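Local coordinates for periplasmic binding protein (Sulfurospirillum deleyianum, PDB 4PAG) that probably captures a small solute in the periplasm, between its two lobes, and hands it to a membrane-bound ABC transporter, at residues 91-96 with 110-115; 98-103 with 206-211; 173-178 with 268-273. All coordinates share one frame; numbering follows the deposited sequence.

Contact 1 of 3, residues 91-96 with 110-115; sequences DVIITW and ARISIP
Ile93 and Pro115 are joined by the hydrogen bond that starts the pairing of two neighbouring strands. The amide N of Ile93 gives its hydrogen to O of Pro115 over 2.9 Å; the bond is fairly straight (159° at the hydrogen) and lies in the carbonyl plane. The same oxygen receives a CA-H contact from Val92, whose CA is 3.5 Å from Pro115 O, and CG2 of Val92 also lies against it, so two consecutive residues, Val92 and Ile93, meet one carbonyl oxygen.

The apolar part rests on Ile93. Its CG1 lies beside the backbone N (chi1 -63°) and the chain continues extended, which carries CD1 along to CB and the CG2 methyl of Ile114; the two side chains cross at about a right angle, with Ile93 CD1 3.9 Å from Ile114 CB and Ile93 CG1 3.9 Å from Ile114 CG2. Ile112 CG2 comes in more distantly at the tip of Ile93.

Ring packing against backbone makes up the remainder: CG of Pro115 sits 3.9 Å from O of Asp91, with CB and CD at similar range. The Asp91 carboxylate turns elsewhere, to the amides of Thr21 and Arg22.

Strand 92-96, helix 99-112 and strand 116-119 form a β-α-β unit, and the contact joins the first strand to the exit from the helix. Strand 92-96 is central in a parallel sheet, between 23-25 and 116-119, while Leu109 of the helix and Ile85 of helix 82-88 also pack on Ile93.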
ATOM      1  N   ASP A  91      -7.846 -11.278  20.320  1.00 24.96           N
ATOM      2  CA  ASP A  91      -9.256 -10.959  20.630  1.00 25.30           C
ATOM      3  C   ASP A  91     -10.090 -10.835  19.354  1.00 25.27           C
ATOM      4  O   ASP A  91     -11.281 -11.142  19.337  1.00 26.82           O
ATOM      5  CB  ASP A  91      -9.361  -9.655  21.428  1.00 29.57           C
ATOM      6  CG  ASP A  91      -8.614  -9.710  22.755  1.00 33.18           C
ATOM      7  OD1 ASP A  91      -8.676 -10.757  23.424  1.00 41.83           O
ATOM      8  OD2 ASP A  91      -7.964  -8.708  23.129  1.00 33.38           O
ATOM      9  N   VAL A  92      -9.458 -10.363  18.285  1.00 23.69           N
ATOM     10  CA  VAL A  92     -10.135 -10.204  17.005  1.00 20.81           C
ATOM     11  C   VAL A  92      -9.102 -10.282  15.877  1.00 19.47           C
ATOM     12  O   VAL A  92      -7.922  -9.981  16.088  1.00 17.85           O
ATOM     13  CB  VAL A  92     -10.931  -8.875  16.966  1.00 21.09           C
ATOM     14  CG1 VAL A  92      -9.995  -7.675  16.980  1.00 21.73           C
ATOM     15  CG2 VAL A  92     -11.865  -8.825  15.766  1.00 19.84           C
ATOM     16  N   ILE A  93      -9.549 -10.730  14.707  1.00 18.73           N
ATOM     17  CA  ILE A  93      -8.733 -10.742  13.494  1.00 19.21           C
ATOM     18  C   ILE A  93      -9.365  -9.758  12.511  1.00 18.14           C
ATOM     19  O   ILE A  93     -10.574  -9.763  12.314  1.00 18.20           O
ATOM     20  CB  ILE A  93      -8.680 -12.147  12.858  1.00 21.13           C
ATOM     21  CG1 ILE A  93      -8.008 -13.135  13.817  1.00 23.28           C
ATOM     22  CG2 ILE A  93      -7.940 -12.115  11.519  1.00 21.19           C
ATOM     23  CD1 ILE A  93      -8.085 -14.578  13.366  1.00 24.60           C
ATOM     24  N   ILE A  94      -8.543  -8.897  11.927  1.00 18.03           N
ATOM     25  CA  ILE A  94      -8.994  -7.959  10.927  1.00 17.46           C
ATOM     26  C   ILE A  94      -8.499  -8.466   9.578  1.00 17.43           C
ATOM     27  O   ILE A  94      -7.305  -8.699   9.408  1.00 19.08           O
ATOM     28  CB  ILE A  94      -8.431  -6.546  11.175  1.00 17.73           C
ATOM     29  CG1 ILE A  94      -8.703  -6.072  12.612  1.00 19.95           C
ATOM     30  CG2 ILE A  94      -9.014  -5.571  10.172  1.00 16.87           C
ATOM     31  CD1 ILE A  94     -10.167  -5.961  12.986  1.00 21.35           C
ATOM     32  N   THR A  95      -9.412  -8.639   8.627  1.00 17.10           N
ATOM     33  CA  THR A  95      -9.051  -9.160   7.313  1.00 17.07           C
ATOM     34  C   THR A  95      -9.229  -8.157   6.179  1.00 18.12           C
ATOM     35  O   THR A  95      -9.891  -7.122   6.321  1.00 18.52           O
ATOM     36  CB  THR A  95      -9.823 -10.449   6.969  1.00 17.54           C
ATOM     37  OG1 THR A  95     -11.169 -10.138   6.594  1.00 18.70           O
ATOM     38  CG2 THR A  95      -9.834 -11.400   8.141  1.00 18.03           C
ATOM     39  N   TRP A  96      -8.619  -8.501   5.048  1.00 16.74           N
ATOM     40  CA  TRP A  96      -8.661  -7.709   3.823  1.00 17.23           C
ATOM     41  C   TRP A  96      -9.874  -8.145   2.984  1.00 17.29           C
ATOM     42  O   TRP A  96      -9.941  -9.277   2.528  1.00 18.51           O
ATOM     43  CB  TRP A  96      -7.330  -7.935   3.101  1.00 16.97           C
ATOM     44  CG  TRP A  96      -7.076  -7.209   1.828  1.00 17.90           C
ATOM     45  CD1 TRP A  96      -7.860  -6.276   1.218  1.00 18.59           C
ATOM     46  CD2 TRP A  96      -5.903  -7.339   1.025  1.00 17.76           C
ATOM     47  NE1 TRP A  96      -7.253  -5.838   0.062  1.00 18.58           N
ATOM     48  CE2 TRP A  96      -6.052  -6.482  -0.078  1.00 18.99           C
ATOM     49  CE3 TRP A  96      -4.753  -8.130   1.116  1.00 19.06           C
ATOM     50  CZ2 TRP A  96      -5.082  -6.372  -1.076  1.00 19.09           C
ATOM     51  CZ3 TRP A  96      -3.786  -8.019   0.128  1.00 19.16           C
ATOM     52  CH2 TRP A  96      -3.963  -7.152  -0.958  1.00 19.81           C
ATOM     53  N   ALA A 110     -13.382 -19.870   9.650  1.00 30.79           N
ATOM     54  CA  ALA A 110     -14.366 -20.791  10.226  1.00 30.74           C
ATOM     55  C   ALA A 110     -13.662 -21.874  11.039  1.00 33.00           C
ATOM     56  O   ALA A 110     -14.068 -22.209  12.147  1.00 37.44           O
ATOM     57  CB  ALA A 110     -15.215 -21.420   9.133  1.00 28.92           C
ATOM     58  N   ARG A 111     -12.591 -22.403  10.471  1.00 33.77           N
ATOM     59  CA  ARG A 111     -11.774 -23.409  11.133  1.00 38.70           C
ATOM     60  C   ARG A 111     -11.159 -22.895  12.435  1.00 38.05           C
ATOM     61  O   ARG A 111     -11.147 -23.604  13.439  1.00 40.40           O
ATOM     62  CB  ARG A 111     -10.686 -23.851  10.166  1.00 39.42           C
ATOM     63  CG  ARG A 111      -9.744 -24.907  10.685  1.00 38.99           C
ATOM     64  CD  ARG A 111      -8.797 -25.267   9.568  1.00 36.84           C
ATOM     65  NE  ARG A 111      -7.606 -25.929  10.063  1.00 38.92           N
ATOM     66  CZ  ARG A 111      -6.559 -26.230   9.304  1.00 43.80           C
ATOM     67  NH1 ARG A 111      -6.555 -25.926   8.006  1.00 43.90           N
ATOM     68  NH2 ARG A 111      -5.511 -26.835   9.846  1.00 45.29           N
ATOM     69  N   ILE A 112     -10.673 -21.656  12.401  1.00 39.72           N
ATOM     70  CA  ILE A 112     -10.020 -21.009  13.543  1.00 43.69           C
ATOM     71  C   ILE A 112     -10.995 -20.659  14.660  1.00 38.62           C
ATOM     72  O   ILE A 112     -10.654 -20.790  15.836  1.00 38.31           O
ATOM     73  CB  ILE A 112      -9.280 -19.719  13.096  1.00 49.88           C
ATOM     74  CG1 ILE A 112      -8.064 -20.070  12.237  1.00 56.64           C
ATOM     75  CG2 ILE A 112      -8.841 -18.875  14.285  1.00 53.84           C
ATOM     76  CD1 ILE A 112      -7.087 -21.024  12.894  1.00 58.78           C
ATOM     77  N   SER A 113     -12.184 -20.185  14.295  1.00 33.97           N
ATOM     78  CA  SER A 113     -13.222 -19.828  15.268  1.00 38.58           C
ATOM     79  C   SER A 113     -12.779 -18.704  16.225  1.00 40.27           C
ATOM     80  O   SER A 113     -12.980 -18.783  17.434  1.00 38.40           O
ATOM     81  CB  SER A 113     -13.691 -21.087  16.029  1.00 43.42           C
ATOM     82  OG  SER A 113     -14.485 -20.770  17.158  1.00 49.73           O
ATOM     83  N   ILE A 114     -12.156 -17.671  15.657  1.00 37.79           N
ATOM     84  CA  ILE A 114     -11.854 -16.415  16.358  1.00 35.56           C
ATOM     85  C   ILE A 114     -12.701 -15.336  15.679  1.00 28.05           C
ATOM     86  O   ILE A 114     -12.836 -15.362  14.460  1.00 25.61           O
ATOM     87  CB  ILE A 114     -10.357 -16.037  16.230  1.00 36.68           C
ATOM     88  CG1 ILE A 114      -9.459 -17.061  16.945  1.00 41.96           C
ATOM     89  CG2 ILE A 114     -10.090 -14.632  16.779  1.00 34.48           C
ATOM     90  CD1 ILE A 114      -9.358 -16.877  18.443  1.00 44.68           C
ATOM     91  N   PRO A 115     -13.282 -14.394  16.449  1.00 27.01           N
ATOM     92  CA  PRO A 115     -14.025 -13.281  15.841  1.00 26.45           C
ATOM     93  C   PRO A 115     -13.222 -12.551  14.757  1.00 22.81           C
ATOM     94  O   PRO A 115     -12.049 -12.253  14.966  1.00 22.62           O
ATOM     95  CB  PRO A 115     -14.267 -12.345  17.028  1.00 28.71           C
ATOM     96  CG  PRO A 115     -14.334 -13.260  18.200  1.00 31.53           C
ATOM     97  CD  PRO A 115     -13.323 -14.332  17.922  1.00 29.71           C
TER

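Contact 2 of 3, residues 98-103 with 206-211; sequences TPLLNE and CVQNSV
Leu100, near the start of helix 99-112, comes nearest to Val211 of the irregular segment 206-211, their CA atoms 6.1 Å apart. CG2 of Val211 fits against this part of the chain, 3.8 Å from Leu100 CB and about as close to the Leu100 carbonyl oxygen. The same methyl meets Leu101 CD2 at 3.9 Å, where the two side chains cross at about a right angle; with CG1 of Val211 anti to its backbone N (chi1 173°), CG2 is the branch presented to both leucines. The helix start lies at the C-terminal end of strand 92-96, in the β-α-β unit of one lobe, whereas 206-211 follows strand 201-202 of the other sheet and is tied by the Cys186-Cys206 disulfide. Farther out, Leu100 CD1 rests 3.6 Å from Ser210 O and against the amide end of Gln208. That amide is fixed at both ends: NE2 donates to Ser210 O (2.9 Å), tilted somewhat from the carbonyl plane, and OE1 accepts from Phe190 N. Replacing Gln208 by an alanine would probably leave Ser210 O and Phe190 N without these mates and uncover one side of Leu100 CD1.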
ATOM      1  N   THR A  98     -11.426  -8.300  -0.115  1.00 17.94           N
ATOM      2  CA  THR A  98     -11.218  -8.182  -1.564  1.00 18.88           C
ATOM      3  C   THR A  98     -11.590  -9.526  -2.216  1.00 19.69           C
ATOM      4  O   THR A  98     -11.309 -10.590  -1.638  1.00 16.91           O
ATOM      5  CB  THR A  98      -9.770  -7.717  -1.877  1.00 20.51           C
ATOM      6  OG1 THR A  98      -9.649  -7.330  -3.258  1.00 22.12           O
ATOM      7  CG2 THR A  98      -8.749  -8.795  -1.542  1.00 21.39           C
ATOM      8  N   PRO A  99     -12.259  -9.487  -3.388  1.00 18.73           N
ATOM      9  CA  PRO A  99     -12.884 -10.702  -3.933  1.00 20.82           C
ATOM     10  C   PRO A  99     -11.947 -11.872  -4.190  1.00 19.70           C
ATOM     11  O   PRO A  99     -12.339 -13.004  -3.974  1.00 19.60           O
ATOM     12  CB  PRO A  99     -13.538 -10.244  -5.245  1.00 22.61           C
ATOM     13  CG  PRO A  99     -13.340  -8.780  -5.346  1.00 24.07           C
ATOM     14  CD  PRO A  99     -12.700  -8.269  -4.091  1.00 22.26           C
ATOM     15  N   LEU A 100     -10.718 -11.611  -4.629  1.00 20.53           N
ATOM     16  CA  LEU A 100      -9.767 -12.686  -4.877  1.00 20.61           C
ATOM     17  C   LEU A 100      -9.253 -13.369  -3.599  1.00 20.54           C
ATOM     18  O   LEU A 100      -8.646 -14.430  -3.691  1.00 22.11           O
ATOM     19  CB  LEU A 100      -8.587 -12.178  -5.716  1.00 22.05           C
ATOM     20  CG  LEU A 100      -8.951 -11.679  -7.121  1.00 22.93           C
ATOM     21  CD1 LEU A 100      -7.766 -10.961  -7.749  1.00 26.02           C
ATOM     22  CD2 LEU A 100      -9.420 -12.810  -8.023  1.00 25.31           C
ATOM     23  N   LEU A 101      -9.488 -12.777  -2.425  1.00 17.01           N
ATOM     24  CA  LEU A 101      -9.060 -13.387  -1.146  1.00 18.58           C
ATOM     25  C   LEU A 101     -10.185 -13.851  -0.215  1.00 18.50           C
ATOM     26  O   LEU A 101      -9.933 -14.642   0.694  1.00 18.73           O
ATOM     27  CB  LEU A 101      -8.145 -12.421  -0.372  1.00 18.76           C
ATOM     28  CG  LEU A 101      -6.802 -12.136  -1.060  1.00 20.29           C
ATOM     29  CD1 LEU A 101      -6.038 -11.031  -0.352  1.00 20.97           C
ATOM     30  CD2 LEU A 101      -5.953 -13.388  -1.140  1.00 22.24           C
ATOM     31  N   ASN A 102     -11.410 -13.375  -0.424  1.00 20.83           N
ATOM     32  CA  ASN A 102     -12.473 -13.564   0.575  1.00 21.81           C
ATOM     33  C   ASN A 102     -12.867 -15.028   0.795  1.00 23.24           C
ATOM     34  O   ASN A 102     -13.169 -15.408   1.919  1.00 24.89           O
ATOM     35  CB  ASN A 102     -13.718 -12.725   0.232  1.00 22.16           C
ATOM     36  CG  ASN A 102     -13.524 -11.239   0.498  1.00 21.50           C
ATOM     37  OD1 ASN A 102     -12.654 -10.834   1.271  1.00 19.61           O
ATOM     38  ND2 ASN A 102     -14.341 -10.420  -0.140  1.00 24.07           N
ATOM     39  N   GLU A 103     -12.849 -15.841  -0.263  1.00 24.32           N
ATOM     40  CA  GLU A 103     -13.280 -17.247  -0.161  1.00 26.84           C
ATOM     41  C   GLU A 103     -12.386 -18.026   0.801  1.00 27.22           C
ATOM     42  O   GLU A 103     -12.853 -18.558   1.815  1.00 25.03           O
ATOM     43  CB  GLU A 103     -13.285 -17.933  -1.541  1.00 30.96           C
ATOM     44  CG  GLU A 103     -13.817 -19.364  -1.516  1.00 35.14           C
ATOM     45  CD  GLU A 103     -13.844 -20.044  -2.883  1.00 40.54           C
ATOM     46  OE1 GLU A 103     -13.213 -19.548  -3.839  1.00 37.97           O
ATOM     47  OE2 GLU A 103     -14.493 -21.103  -3.001  1.00 46.54           O
ATOM     48  N   CYS A 206      -6.333  -4.137 -18.969  1.00 20.75           N
ATOM     49  CA  CYS A 206      -7.002  -5.408 -18.636  1.00 20.38           C
ATOM     50  C   CYS A 206      -7.541  -5.302 -17.215  1.00 18.75           C
ATOM     51  O   CYS A 206      -7.405  -4.251 -16.582  1.00 18.11           O
ATOM     52  CB  CYS A 206      -6.054  -6.619 -18.752  1.00 22.75           C
ATOM     53  SG  CYS A 206      -4.386  -6.405 -18.061  1.00 28.47           S
ATOM     54  N   VAL A 207      -8.163  -6.375 -16.730  1.00 18.83           N
ATOM     55  CA  VAL A 207      -8.630  -6.458 -15.344  1.00 18.20           C
ATOM     56  C   VAL A 207      -7.874  -7.581 -14.639  1.00 16.66           C
ATOM     57  O   VAL A 207      -7.813  -8.714 -15.120  1.00 16.96           O
ATOM     58  CB  VAL A 207     -10.156  -6.712 -15.250  1.00 19.91           C
ATOM     59  CG1 VAL A 207     -10.602  -6.816 -13.795  1.00 22.81           C
ATOM     60  CG2 VAL A 207     -10.926  -5.594 -15.934  1.00 20.36           C
ATOM     61  N   GLN A 208      -7.315  -7.259 -13.481  1.00 17.42           N
ATOM     62  CA  GLN A 208      -6.605  -8.231 -12.654  1.00 18.02           C
ATOM     63  C   GLN A 208      -7.451  -9.473 -12.381  1.00 19.28           C
ATOM     64  O   GLN A 208      -8.592  -9.363 -11.947  1.00 17.33           O
ATOM     65  CB  GLN A 208      -6.255  -7.575 -11.324  1.00 19.12           C
ATOM     66  CG  GLN A 208      -5.605  -8.486 -10.297  1.00 18.28           C
ATOM     67  CD  GLN A 208      -5.467  -7.814  -8.946  1.00 18.55           C
ATOM     68  OE1 GLN A 208      -6.053  -6.754  -8.701  1.00 18.03           O
ATOM     69  NE2 GLN A 208      -4.692  -8.435  -8.054  1.00 16.92           N
ATOM     70  N   ASN A 209      -6.881 -10.650 -12.612  1.00 20.14           N
ATOM     71  CA  ASN A 209      -7.585 -11.903 -12.323  1.00 22.28           C
ATOM     72  C   ASN A 209      -6.773 -12.910 -11.522  1.00 22.24           C
ATOM     73  O   ASN A 209      -7.153 -14.068 -11.431  1.00 25.32           O
ATOM     74  CB  ASN A 209      -8.101 -12.533 -13.625  1.00 27.81           C
ATOM     75  CG  ASN A 209      -6.998 -13.123 -14.479  1.00 33.51           C
ATOM     76  OD1 ASN A 209      -5.828 -12.758 -14.361  1.00 44.63           O
ATOM     77  ND2 ASN A 209      -7.371 -14.043 -15.357  1.00 41.23           N
ATOM     78  N   SER A 210      -5.658 -12.471 -10.947  1.00 19.67           N
ATOM     79  CA  SER A 210      -4.882 -13.288 -10.016  1.00 20.17           C
ATOM     80  C   SER A 210      -4.500 -12.399  -8.851  1.00 18.02           C
ATOM     81  O   SER A 210      -4.397 -11.189  -9.011  1.00 17.75           O
ATOM     82  CB  SER A 210      -3.625 -13.841 -10.686  1.00 21.94           C
ATOM     83  OG  SER A 210      -2.690 -12.802 -10.962  1.00 24.13           O
ATOM     84  N   VAL A 211      -4.288 -12.985  -7.682  1.00 16.13           N
ATOM     85  CA  VAL A 211      -3.908 -12.199  -6.515  1.00 16.53           C
ATOM     86  C   VAL A 211      -2.587 -11.447  -6.734  1.00 16.83           C
ATOM     87  O   VAL A 211      -2.482 -10.264  -6.405  1.00 16.51           O
ATOM     88  CB  VAL A 211      -3.794 -13.092  -5.261  1.00 17.70           C
ATOM     89  CG1 VAL A 211      -3.228 -12.305  -4.086  1.00 18.84           C
ATOM     90  CG2 VAL A 211      -5.156 -13.665  -4.908  1.00 17.41           C
TER

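Contact 3 of 3, residues 173-178 with 268-273; sequences VYYAEG and WTDRPP
Tyr175 and Asp270 reach each other because both side chains have CG anti to the backbone N (chi1 -178° and -166°), which projects the phenol from the strand and the carboxylate from the opposing loop. CG of Glu177, two residues beyond Tyr175, passes over one face of the tyrosine ring, 3.7 Å above its plane and toward the rim. The phenol donates from OH to Asp270 OD2 over 2.8 Å, meeting the anti lone pair, with ring and carboxylate planes 50° apart. Tyr175 OH is also bonded to Gln233 NE2.

Arg271 folds back, its chain bent at chi2, so that its guanidinium comes near both acids, its edge by Glu177 OE2, while Asp270 OD2 lies well out of the guanidinium plane. NH2 makes a salt bridge of 2.9 Å to Glu177 OE2, on the syn side of that oxygen but tilted from both planes. Within the loop, Arg271 NE meets Asp270 OD2 at 2.9 Å, a salt bridge whose hydrogen bond is weak. The arginine probably offsets the repulsion between Glu177 OE2 and Asp270 OD2, 3.4 Å apart. Its NH2 also pairs with Glu185, while Asp270 OD1 accepts from His191 ND1.

This buried salt-bridge network joins the end of strand 172-176 to the loop before helix 277-288, and Pro272 of that loop, after a cis peptide, packs on helix 28-37, a place consistent with the interlobe cleft of periplasmic binding proteins.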
ATOM      1  N   VAL A 173       1.653   6.116 -18.394  1.00 15.09           N
ATOM      2  CA  VAL A 173       2.600   5.555 -17.444  1.00 14.21           C
ATOM      3  C   VAL A 173       2.662   4.024 -17.557  1.00 14.02           C
ATOM      4  O   VAL A 173       1.639   3.346 -17.719  1.00 13.68           O
ATOM      5  CB  VAL A 173       2.298   6.032 -15.988  1.00 14.87           C
ATOM      6  CG1 VAL A 173       0.875   5.712 -15.558  1.00 15.99           C
ATOM      7  CG2 VAL A 173       3.286   5.440 -14.991  1.00 15.54           C
ATOM      8  N   TYR A 174       3.885   3.499 -17.489  1.00 12.91           N
ATOM      9  CA  TYR A 174       4.146   2.076 -17.439  1.00 12.42           C
ATOM     10  C   TYR A 174       4.682   1.733 -16.058  1.00 12.47           C
ATOM     11  O   TYR A 174       5.641   2.336 -15.586  1.00 13.45           O
ATOM     12  CB  TYR A 174       5.161   1.666 -18.512  1.00 12.20           C
ATOM     13  CG  TYR A 174       5.538   0.205 -18.452  1.00 12.66           C
ATOM     14  CD1 TYR A 174       4.594  -0.781 -18.714  1.00 13.23           C
ATOM     15  CD2 TYR A 174       6.825  -0.196 -18.108  1.00 13.44           C
ATOM     16  CE1 TYR A 174       4.921  -2.120 -18.644  1.00 13.33           C
ATOM     17  CE2 TYR A 174       7.165  -1.541 -18.037  1.00 13.44           C
ATOM     18  CZ  TYR A 174       6.204  -2.495 -18.310  1.00 14.14           C
ATOM     19  OH  TYR A 174       6.509  -3.824 -18.255  1.00 15.46           O
ATOM     20  N   TYR A 175       4.043   0.769 -15.406  1.00 12.61           N
ATOM     21  CA  TYR A 175       4.477   0.292 -14.098  1.00 11.92           C
ATOM     22  C   TYR A 175       5.395  -0.903 -14.310  1.00 11.96           C
ATOM     23  O   TYR A 175       4.943  -1.981 -14.687  1.00 13.02           O
ATOM     24  CB  TYR A 175       3.252  -0.091 -13.265  1.00 12.62           C
ATOM     25  CG  TYR A 175       3.522  -0.564 -11.852  1.00 13.52           C
ATOM     26  CD1 TYR A 175       4.611  -0.102 -11.116  1.00 15.04           C
ATOM     27  CD2 TYR A 175       2.657  -1.464 -11.243  1.00 15.13           C
ATOM     28  CE1 TYR A 175       4.835  -0.535  -9.814  1.00 16.94           C
ATOM     29  CE2 TYR A 175       2.869  -1.902  -9.951  1.00 16.25           C
ATOM     30  CZ  TYR A 175       3.959  -1.446  -9.237  1.00 17.17           C
ATOM     31  OH  TYR A 175       4.156  -1.910  -7.951  1.00 16.40           O
ATOM     32  N   ALA A 176       6.693  -0.697 -14.105  1.00 12.27           N
ATOM     33  CA  ALA A 176       7.683  -1.721 -14.426  1.00 12.40           C
ATOM     34  C   ALA A 176       8.002  -2.540 -13.194  1.00 12.88           C
ATOM     35  O   ALA A 176       8.598  -2.043 -12.249  1.00 13.56           O
ATOM     36  CB  ALA A 176       8.946  -1.089 -14.983  1.00 11.87           C
ATOM     37  N   GLU A 177       7.608  -3.805 -13.218  1.00 13.04           N
ATOM     38  CA  GLU A 177       7.829  -4.704 -12.100  1.00 13.42           C
ATOM     39  C   GLU A 177       8.821  -5.788 -12.485  1.00 14.80           C
ATOM     40  O   GLU A 177       9.122  -5.977 -13.667  1.00 15.05           O
ATOM     41  CB  GLU A 177       6.502  -5.320 -11.675  1.00 14.24           C
ATOM     42  CG  GLU A 177       5.523  -4.308 -11.108  1.00 14.43           C
ATOM     43  CD  GLU A 177       4.218  -4.967 -10.712  1.00 16.07           C
ATOM     44  OE1 GLU A 177       3.504  -5.416 -11.643  1.00 16.62           O
ATOM     45  OE2 GLU A 177       3.925  -5.045  -9.491  1.00 16.02           O
ATOM     46  N   GLY A 178       9.344  -6.475 -11.472  1.00 16.03           N
ATOM     47  CA  GLY A 178      10.323  -7.527 -11.661  1.00 15.94           C
ATOM     48  C   GLY A 178      11.722  -7.016 -11.950  1.00 17.28           C
ATOM     49  O   GLY A 178      11.946  -5.826 -12.174  1.00 16.20           O
ATOM     50  N   TRP A 268       5.609   2.668  -0.809  1.00 14.42           N
ATOM     51  CA  TRP A 268       4.706   3.786  -1.046  1.00 14.50           C
ATOM     52  C   TRP A 268       3.537   3.462  -1.982  1.00 13.61           C
ATOM     53  O   TRP A 268       2.544   4.180  -1.955  1.00 13.78           O
ATOM     54  CB  TRP A 268       5.464   5.017  -1.585  1.00 15.33           C
ATOM     55  CG  TRP A 268       6.256   5.763  -0.549  1.00 14.82           C
ATOM     56  CD1 TRP A 268       6.668   5.296   0.670  1.00 15.13           C
ATOM     57  CD2 TRP A 268       6.758   7.098  -0.653  1.00 13.96           C
ATOM     58  NE1 TRP A 268       7.372   6.262   1.331  1.00 15.00           N
ATOM     59  CE2 TRP A 268       7.449   7.377   0.541  1.00 14.23           C
ATOM     60  CE3 TRP A 268       6.689   8.088  -1.641  1.00 13.62           C
ATOM     61  CZ2 TRP A 268       8.064   8.609   0.780  1.00 13.51           C
ATOM     62  CZ3 TRP A 268       7.302   9.305  -1.399  1.00 12.86           C
ATOM     63  CH2 TRP A 268       7.981   9.550  -0.205  1.00 13.30           C
ATOM     64  N   THR A 269       3.632   2.411  -2.798  1.00 13.35           N
ATOM     65  CA  THR A 269       2.569   2.144  -3.794  1.00 14.95           C
ATOM     66  C   THR A 269       2.010   0.718  -3.897  1.00 13.80           C
ATOM     67  O   THR A 269       0.882   0.551  -4.364  1.00 15.26           O
ATOM     68  CB  THR A 269       2.977   2.619  -5.216  1.00 15.22           C
ATOM     69  OG1 THR A 269       3.923   1.712  -5.796  1.00 16.17           O
ATOM     70  CG2 THR A 269       3.578   4.009  -5.172  1.00 16.83           C
ATOM     71  N   ASP A 270       2.753  -0.297  -3.454  1.00 14.10           N
ATOM     72  CA  ASP A 270       2.388  -1.693  -3.736  1.00 14.33           C
ATOM     73  C   ASP A 270       3.260  -2.677  -2.931  1.00 14.74           C
ATOM     74  O   ASP A 270       4.305  -2.297  -2.413  1.00 15.34           O
ATOM     75  CB  ASP A 270       2.572  -1.939  -5.240  1.00 14.48           C
ATOM     76  CG  ASP A 270       1.920  -3.214  -5.727  1.00 14.70           C
ATOM     77  OD1 ASP A 270       1.035  -3.759  -5.032  1.00 15.88           O
ATOM     78  OD2 ASP A 270       2.288  -3.664  -6.836  1.00 15.10           O
ATOM     79  N   ARG A 271       2.823  -3.932  -2.810  1.00 13.02           N
ATOM     80  CA  ARG A 271       3.652  -4.993  -2.237  1.00 14.79           C
ATOM     81  C   ARG A 271       4.053  -4.665  -0.789  1.00 15.17           C
ATOM     82  O   ARG A 271       5.221  -4.756  -0.428  1.00 15.72           O
ATOM     83  CB  ARG A 271       4.914  -5.230  -3.102  1.00 15.85           C
ATOM     84  CG  ARG A 271       4.669  -5.325  -4.599  1.00 15.77           C
ATOM     85  CD  ARG A 271       3.749  -6.479  -4.991  1.00 17.21           C
ATOM     86  NE  ARG A 271       3.305  -6.360  -6.379  1.00 18.73           N
ATOM     87  CZ  ARG A 271       2.633  -7.295  -7.055  1.00 16.27           C
ATOM     88  NH1 ARG A 271       2.333  -8.464  -6.502  1.00 15.18           N
ATOM     89  NH2 ARG A 271       2.265  -7.062  -8.306  1.00 17.07           N
ATOM     90  N   PRO A 272       3.069  -4.315   0.059  1.00 13.72           N
ATOM     91  CA  PRO A 272       1.631  -4.368  -0.150  1.00 14.46           C
ATOM     92  C   PRO A 272       0.952  -3.061  -0.574  1.00 13.73           C
ATOM     93  O   PRO A 272       1.478  -1.973  -0.328  1.00 11.57           O
ATOM     94  CB  PRO A 272       1.123  -4.703   1.246  1.00 15.72           C
ATOM     95  CG  PRO A 272       2.057  -3.932   2.132  1.00 16.62           C
ATOM     96  CD  PRO A 272       3.396  -3.967   1.453  1.00 15.33           C
ATOM     97  N   PRO A 273      -0.248  -3.177  -1.165  1.00 14.91           N
ATOM     98  CA  PRO A 273      -1.180  -2.058  -1.177  1.00 16.43           C
ATOM     99  C   PRO A 273      -1.429  -1.667   0.276  1.00 17.47           C
ATOM    100  O   PRO A 273      -1.577  -2.545   1.121  1.00 19.30           O
ATOM    101  CB  PRO A 273      -2.456  -2.643  -1.789  1.00 18.00           C
ATOM    102  CG  PRO A 273      -2.088  -3.958  -2.348  1.00 18.91           C
ATOM    103  CD  PRO A 273      -0.852  -4.422  -1.657  1.00 16.38           C
TER

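Overall arrangement
From the N terminus, the chain first closes contact 1: it leaves strand 92-96, runs through helix 99-112 and returns at 110-115 beside the start of that strand. Contact 2 starts at the front of that same helix, within the stretch bridged by contact 1, and closes only after a further hundred residues, so these two cross and also touch where Trp96 packs on Leu101. Contact 3 opens before 206-211 is reached and therefore crosses contact 2, while following contact 1 in series. Contact 1 lies within one β-α-β unit, contact 2 ties that unit to the other lobe, and contact 3 links the second sheet to the loop 268-273, whose Pro273 meets Trp96.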